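Local coordinates for molybdopterin-guanine dinucleotide biosynthesis protein A (MobA) (Archaeoglobus fulgidus, PDB 3NGW) that probably transfers a guanylyl group from GTP to molybdopterin in the biosynthesis of the molybdenum cofactor, at residues A[104-117]-A[125-137]. Sequence-based numbering, arbitrary orientation.
Sequences LYKEGEKAGCDALI and PLLAYYAESAADE. With CA (calcium ion), chain B.
In the beta hairpin of strands 115-119 and 129-130, L116 N donates to Y129 O (2.8 Å), while A115 and Y130 form the neighbouring non-hydrogen-bonded pair. Beyond it, A131 N reaches D114 O almost straight (173°). Y129 lies on the sheet face covered by helix 98-111. A chi1 of 164°, which sets CG opposite the backbone N, carries the ring under that helix: G108 CA sits over one face, a CH-pi contact 3.8 Å from the centroid. The ring's edge points at the face of Y105 in an offset edge-to-face pair, planes 71° apart. At the far end Y129 OH donates to E109 OE2 (2.8 Å) on the anti side of the carboxylate, an oxygen that S85 also binds. A phenylalanine here would probably keep the ring packing but leave E109 without its mate from the sheet. On the opposite face of the sheet from Y129, A115 CB packs against Y130 CD2 (3.8 Å). Past the strand ends, S133 OG donates to the anti lone pair of D114 OD1 (2.7 Å). Antiparallel strand 129-130 lies between the parallel strands 86-90 and 115-119, as in the GT-A-type fold of the MobA-like NTP transferases.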
loop_
_atom_site.group_PDB
_atom_site.type_symbol
_atom_site.label_atom_id
_atom_site.label_comp_id
_atom_site.label_asym_id
_atom_site.label_seq_id
_atom_site.Cartn_x
_atom_site.Cartn_y
_atom_site.Cartn_z
ATOM N N LEU A 104 11.852 -4.853 -3.546
ATOM C CA LEU A 104 11.825 -3.731 -2.614
ATOM C C LEU A 104 12.116 -4.147 -1.175
ATOM O O LEU A 104 12.890 -3.485 -0.481
ATOM C CB LEU A 104 10.469 -3.014 -2.687
ATOM C CG LEU A 104 10.201 -2.243 -3.986
ATOM C CD1 LEU A 104 8.825 -1.594 -3.953
ATOM C CD2 LEU A 104 11.291 -1.180 -4.171
ATOM N N TYR A 105 11.503 -5.244 -0.732
ATOM C CA TYR A 105 11.690 -5.742 0.629
ATOM C C TYR A 105 13.130 -6.157 0.886
ATOM O O TYR A 105 13.753 -5.736 1.865
ATOM C CB TYR A 105 10.790 -6.946 0.890
ATOM C CG TYR A 105 10.705 -7.314 2.347
ATOM C CD1 TYR A 105 10.023 -6.501 3.244
ATOM C CD2 TYR A 105 11.313 -8.472 2.835
ATOM C CE1 TYR A 105 9.943 -6.827 4.593
ATOM C CE2 TYR A 105 11.241 -8.812 4.190
ATOM C CZ TYR A 105 10.552 -7.983 5.064
ATOM O OH TYR A 105 10.464 -8.291 6.406
ATOM N N LYS A 106 13.650 -6.998 0.001
ATOM C CA LYS A 106 15.017 -7.492 0.117
ATOM C C LYS A 106 15.990 -6.319 0.134
ATOM O O LYS A 106 16.817 -6.202 1.036
ATOM C CB LYS A 106 15.332 -8.423 -1.060
ATOM C CG LYS A 106 16.648 -9.164 -0.934
ATOM C CD LYS A 106 16.972 -9.930 -2.213
ATOM C CE LYS A 106 17.295 -8.976 -3.368
ATOM N NZ LYS A 106 17.704 -9.700 -4.612
ATOM N N GLU A 107 15.881 -5.449 -0.867
ATOM C CA GLU A 107 16.754 -4.290 -0.964
ATOM C C GLU A 107 16.582 -3.376 0.233
ATOM O O GLU A 107 17.549 -2.798 0.730
ATOM C CB GLU A 107 16.472 -3.507 -2.247
ATOM C CG GLU A 107 17.100 -4.113 -3.492
ATOM C CD GLU A 107 18.615 -4.215 -3.386
ATOM O OE1 GLU A 107 19.278 -3.168 -3.240
ATOM O OE2 GLU A 107 19.137 -5.347 -3.446
ATOM N N GLY A 108 15.345 -3.248 0.695
ATOM C CA GLY A 108 15.080 -2.396 1.832
ATOM C C GLY A 108 15.752 -2.924 3.080
ATOM O O GLY A 108 16.423 -2.175 3.792
ATOM N N GLU A 109 15.569 -4.216 3.343
ATOM C CA GLU A 109 16.151 -4.861 4.519
ATOM C C GLU A 109 17.673 -4.780 4.529
ATOM O O GLU A 109 18.270 -4.395 5.530
ATOM C CB GLU A 109 15.726 -6.334 4.595
ATOM C CG GLU A 109 14.272 -6.570 4.981
ATOM C CD GLU A 109 14.038 -6.618 6.492
ATOM O OE1 GLU A 109 14.412 -7.625 7.133
ATOM O OE2 GLU A 109 13.478 -5.648 7.048
ATOM N N LYS A 110 18.308 -5.138 3.419
ATOM C CA LYS A 110 19.761 -5.094 3.371
ATOM C C LYS A 110 20.285 -3.667 3.497
ATOM O O LYS A 110 21.248 -3.420 4.218
ATOM C CB LYS A 110 20.282 -5.732 2.076
ATOM C CG LYS A 110 19.892 -4.989 0.818
ATOM C CD LYS A 110 20.663 -5.490 -0.402
ATOM C CE LYS A 110 20.275 -6.907 -0.789
ATOM N NZ LYS A 110 20.928 -7.323 -2.063
ATOM N N ALA A 111 19.636 -2.729 2.815
ATOM C CA ALA A 111 20.053 -1.325 2.833
ATOM C C ALA A 111 20.176 -0.707 4.225
ATOM O O ALA A 111 20.932 0.246 4.420
ATOM C CB ALA A 111 19.099 -0.492 1.988
ATOM N N GLY A 112 19.432 -1.244 5.189
ATOM C CA GLY A 112 19.476 -0.709 6.542
ATOM C C GLY A 112 19.048 0.751 6.586
ATOM O O GLY A 112 19.812 1.629 6.992
ATOM N N CYS A 113 17.812 1.005 6.172
ATOM C CA CYS A 113 17.255 2.354 6.128
ATOM C C CYS A 113 15.876 2.320 6.757
ATOM O O CYS A 113 15.322 1.247 6.957
ATOM C CB CYS A 113 17.113 2.791 4.676
ATOM S SG CYS A 113 16.112 1.619 3.723
ATOM N N ASP A 114 15.307 3.485 7.060
ATOM C CA ASP A 114 13.972 3.501 7.645
ATOM C C ASP A 114 12.917 3.190 6.579
ATOM O O ASP A 114 11.884 2.597 6.874
ATOM C CB ASP A 114 13.671 4.844 8.308
ATOM C CG ASP A 114 14.633 5.165 9.425
ATOM O OD1 ASP A 114 14.879 4.288 10.279
ATOM O OD2 ASP A 114 15.138 6.302 9.447
ATOM N N ALA A 115 13.180 3.584 5.342
ATOM C CA ALA A 115 12.250 3.318 4.249
ATOM C C ALA A 115 12.956 3.356 2.897
ATOM O O ALA A 115 13.912 4.107 2.697
ATOM C CB ALA A 115 11.099 4.336 4.271
ATOM N N LEU A 116 12.482 2.520 1.985
ATOM C CA LEU A 116 13.009 2.448 0.630
ATOM C C LEU A 116 11.790 2.729 -0.242
ATOM O O LEU A 116 10.880 1.899 -0.332
ATOM C CB LEU A 116 13.559 1.050 0.327
ATOM C CG LEU A 116 14.054 0.866 -1.116
ATOM C CD1 LEU A 116 15.406 1.519 -1.247
ATOM C CD2 LEU A 116 14.146 -0.608 -1.476
ATOM N N ILE A 117 11.778 3.898 -0.876
ATOM C CA ILE A 117 10.646 4.336 -1.684
ATOM C C ILE A 117 10.984 4.569 -3.151
ATOM O O ILE A 117 11.905 5.323 -3.474
ATOM C CB ILE A 117 10.062 5.644 -1.085
ATOM C CG1 ILE A 117 9.641 5.385 0.365
ATOM C CG2 ILE A 117 8.896 6.139 -1.917
ATOM C CD1 ILE A 117 9.194 6.622 1.118
ATOM N N PRO A 125 5.148 6.665 -2.080
ATOM C CA PRO A 125 5.155 6.130 -0.713
ATOM C C PRO A 125 4.242 4.945 -0.405
ATOM O O PRO A 125 4.495 4.211 0.553
ATOM C CB PRO A 125 4.786 7.346 0.135
ATOM C CG PRO A 125 5.173 8.521 -0.720
ATOM C CD PRO A 125 4.718 8.074 -2.081
ATOM N N LEU A 126 3.181 4.770 -1.189
ATOM C CA LEU A 126 2.248 3.682 -0.944
ATOM C C LEU A 126 2.610 2.402 -1.690
ATOM O O LEU A 126 1.775 1.527 -1.904
ATOM C CB LEU A 126 0.821 4.128 -1.282
ATOM C CG LEU A 126 0.367 5.316 -0.435
ATOM C CD1 LEU A 126 -1.109 5.562 -0.628
ATOM C CD2 LEU A 126 0.665 5.030 1.034
ATOM N N LEU A 127 3.873 2.299 -2.076
ATOM C CA LEU A 127 4.380 1.120 -2.759
ATOM C C LEU A 127 5.872 1.121 -2.452
ATOM O O LEU A 127 6.708 1.319 -3.334
ATOM C CB LEU A 127 4.118 1.220 -4.261
ATOM C CG LEU A 127 4.063 -0.084 -5.065
ATOM C CD1 LEU A 127 5.432 -0.515 -5.493
ATOM C CD2 LEU A 127 3.395 -1.158 -4.221
ATOM N N ALA A 128 6.188 0.919 -1.173
ATOM C CA ALA A 128 7.573 0.913 -0.708
ATOM C C ALA A 128 7.806 0.112 0.574
ATOM O O ALA A 128 6.873 -0.346 1.228
ATOM C CB ALA A 128 8.043 2.345 -0.502
ATOM N N TYR A 129 9.082 -0.034 0.911
ATOM C CA TYR A 129 9.525 -0.746 2.098
ATOM C C TYR A 129 9.652 0.216 3.283
ATOM O O TYR A 129 10.173 1.327 3.144
ATOM C CB TYR A 129 10.887 -1.392 1.823
ATOM C CG TYR A 129 11.616 -1.839 3.070
ATOM C CD1 TYR A 129 11.348 -3.074 3.669
ATOM C CD2 TYR A 129 12.522 -0.988 3.701
ATOM C CE1 TYR A 129 11.967 -3.438 4.877
ATOM C CE2 TYR A 129 13.133 -1.344 4.897
ATOM C CZ TYR A 129 12.852 -2.560 5.477
ATOM O OH TYR A 129 13.459 -2.861 6.673
ATOM N N TYR A 130 9.159 -0.210 4.441
ATOM C CA TYR A 130 9.249 0.584 5.664
ATOM C C TYR A 130 9.750 -0.351 6.758
ATOM O O TYR A 130 9.277 -1.479 6.880
ATOM C CB TYR A 130 7.878 1.168 6.078
ATOM C CG TYR A 130 7.331 2.264 5.169
ATOM C CD1 TYR A 130 6.604 1.957 4.018
ATOM C CD2 TYR A 130 7.583 3.612 5.439
ATOM C CE1 TYR A 130 6.146 2.965 3.157
ATOM C CE2 TYR A 130 7.132 4.619 4.581
ATOM C CZ TYR A 130 6.420 4.288 3.447
ATOM O OH TYR A 130 6.007 5.282 2.589
ATOM N N ALA A 131 10.726 0.112 7.528
ATOM C CA ALA A 131 11.271 -0.676 8.624
ATOM C C ALA A 131 10.599 -0.178 9.895
ATOM O O ALA A 131 10.041 0.918 9.915
ATOM C CB ALA A 131 12.782 -0.483 8.718
ATOM N N GLU A 132 10.646 -0.987 10.948
ATOM C CA GLU A 132 10.050 -0.634 12.233
ATOM C C GLU A 132 10.604 0.670 12.790
ATOM O O GLU A 132 9.904 1.416 13.481
ATOM C CB GLU A 132 10.316 -1.751 13.239
ATOM C CG GLU A 132 9.832 -1.462 14.642
ATOM C CD GLU A 132 10.045 -2.638 15.578
ATOM O OE1 GLU A 132 9.345 -3.663 15.415
ATOM O OE2 GLU A 132 10.924 -2.548 16.469
ATOM N N SER A 133 11.868 0.936 12.487
ATOM C CA SER A 133 12.549 2.129 12.980
ATOM C C SER A 133 11.933 3.445 12.498
ATOM O O SER A 133 12.232 4.511 13.045
ATOM C CB SER A 133 14.024 2.064 12.596
ATOM O OG SER A 133 14.190 1.809 11.208
ATOM N N ALA A 134 11.065 3.350 11.492
ATOM C CA ALA A 134 10.380 4.500 10.918
ATOM C C ALA A 134 9.042 4.791 11.603
ATOM O O ALA A 134 8.457 5.848 11.401
ATOM C CB ALA A 134 10.149 4.258 9.438
ATOM N N ALA A 135 8.565 3.855 12.419
ATOM C CA ALA A 135 7.278 4.007 13.097
ATOM C C ALA A 135 7.101 5.212 14.028
ATOM O O ALA A 135 6.022 5.803 14.065
ATOM C CB ALA A 135 6.940 2.729 13.855
ATOM N N ASP A 136 8.133 5.574 14.783
ATOM C CA ASP A 136 8.015 6.700 15.698
ATOM C C ASP A 136 7.737 8.014 14.996
ATOM O O ASP A 136 6.863 8.768 15.411
ATOM C CB ASP A 136 9.278 6.851 16.549
ATOM C CG ASP A 136 9.467 5.708 17.518
ATOM O OD1 ASP A 136 8.463 5.262 18.113
ATOM O OD2 ASP A 136 10.623 5.258 17.691
ATOM N N GLU A 137 8.493 8.295 13.943
ATOM C CA GLU A 137 8.306 9.533 13.205
ATOM C C GLU A 137 6.920 9.576 12.552
ATOM O O GLU A 137 6.297 10.639 12.463
ATOM C CB GLU A 137 9.405 9.694 12.153
ATOM C CG GLU A 137 9.939 11.111 12.062
ATOM C CD GLU A 137 10.296 11.689 13.425
ATOM O OE1 GLU A 137 11.144 11.091 14.133
ATOM O OE2 GLU A 137 9.719 12.738 13.788
HETATM CA CA CA B . 10.101 3.744 20.001
HETATM O O HOH W 1 9.280 2.058 17.831
HETATM O O HOH W 2 8.584 5.568 21.445
HETATM O O HOH W 3 7.720 2.727 20.013
#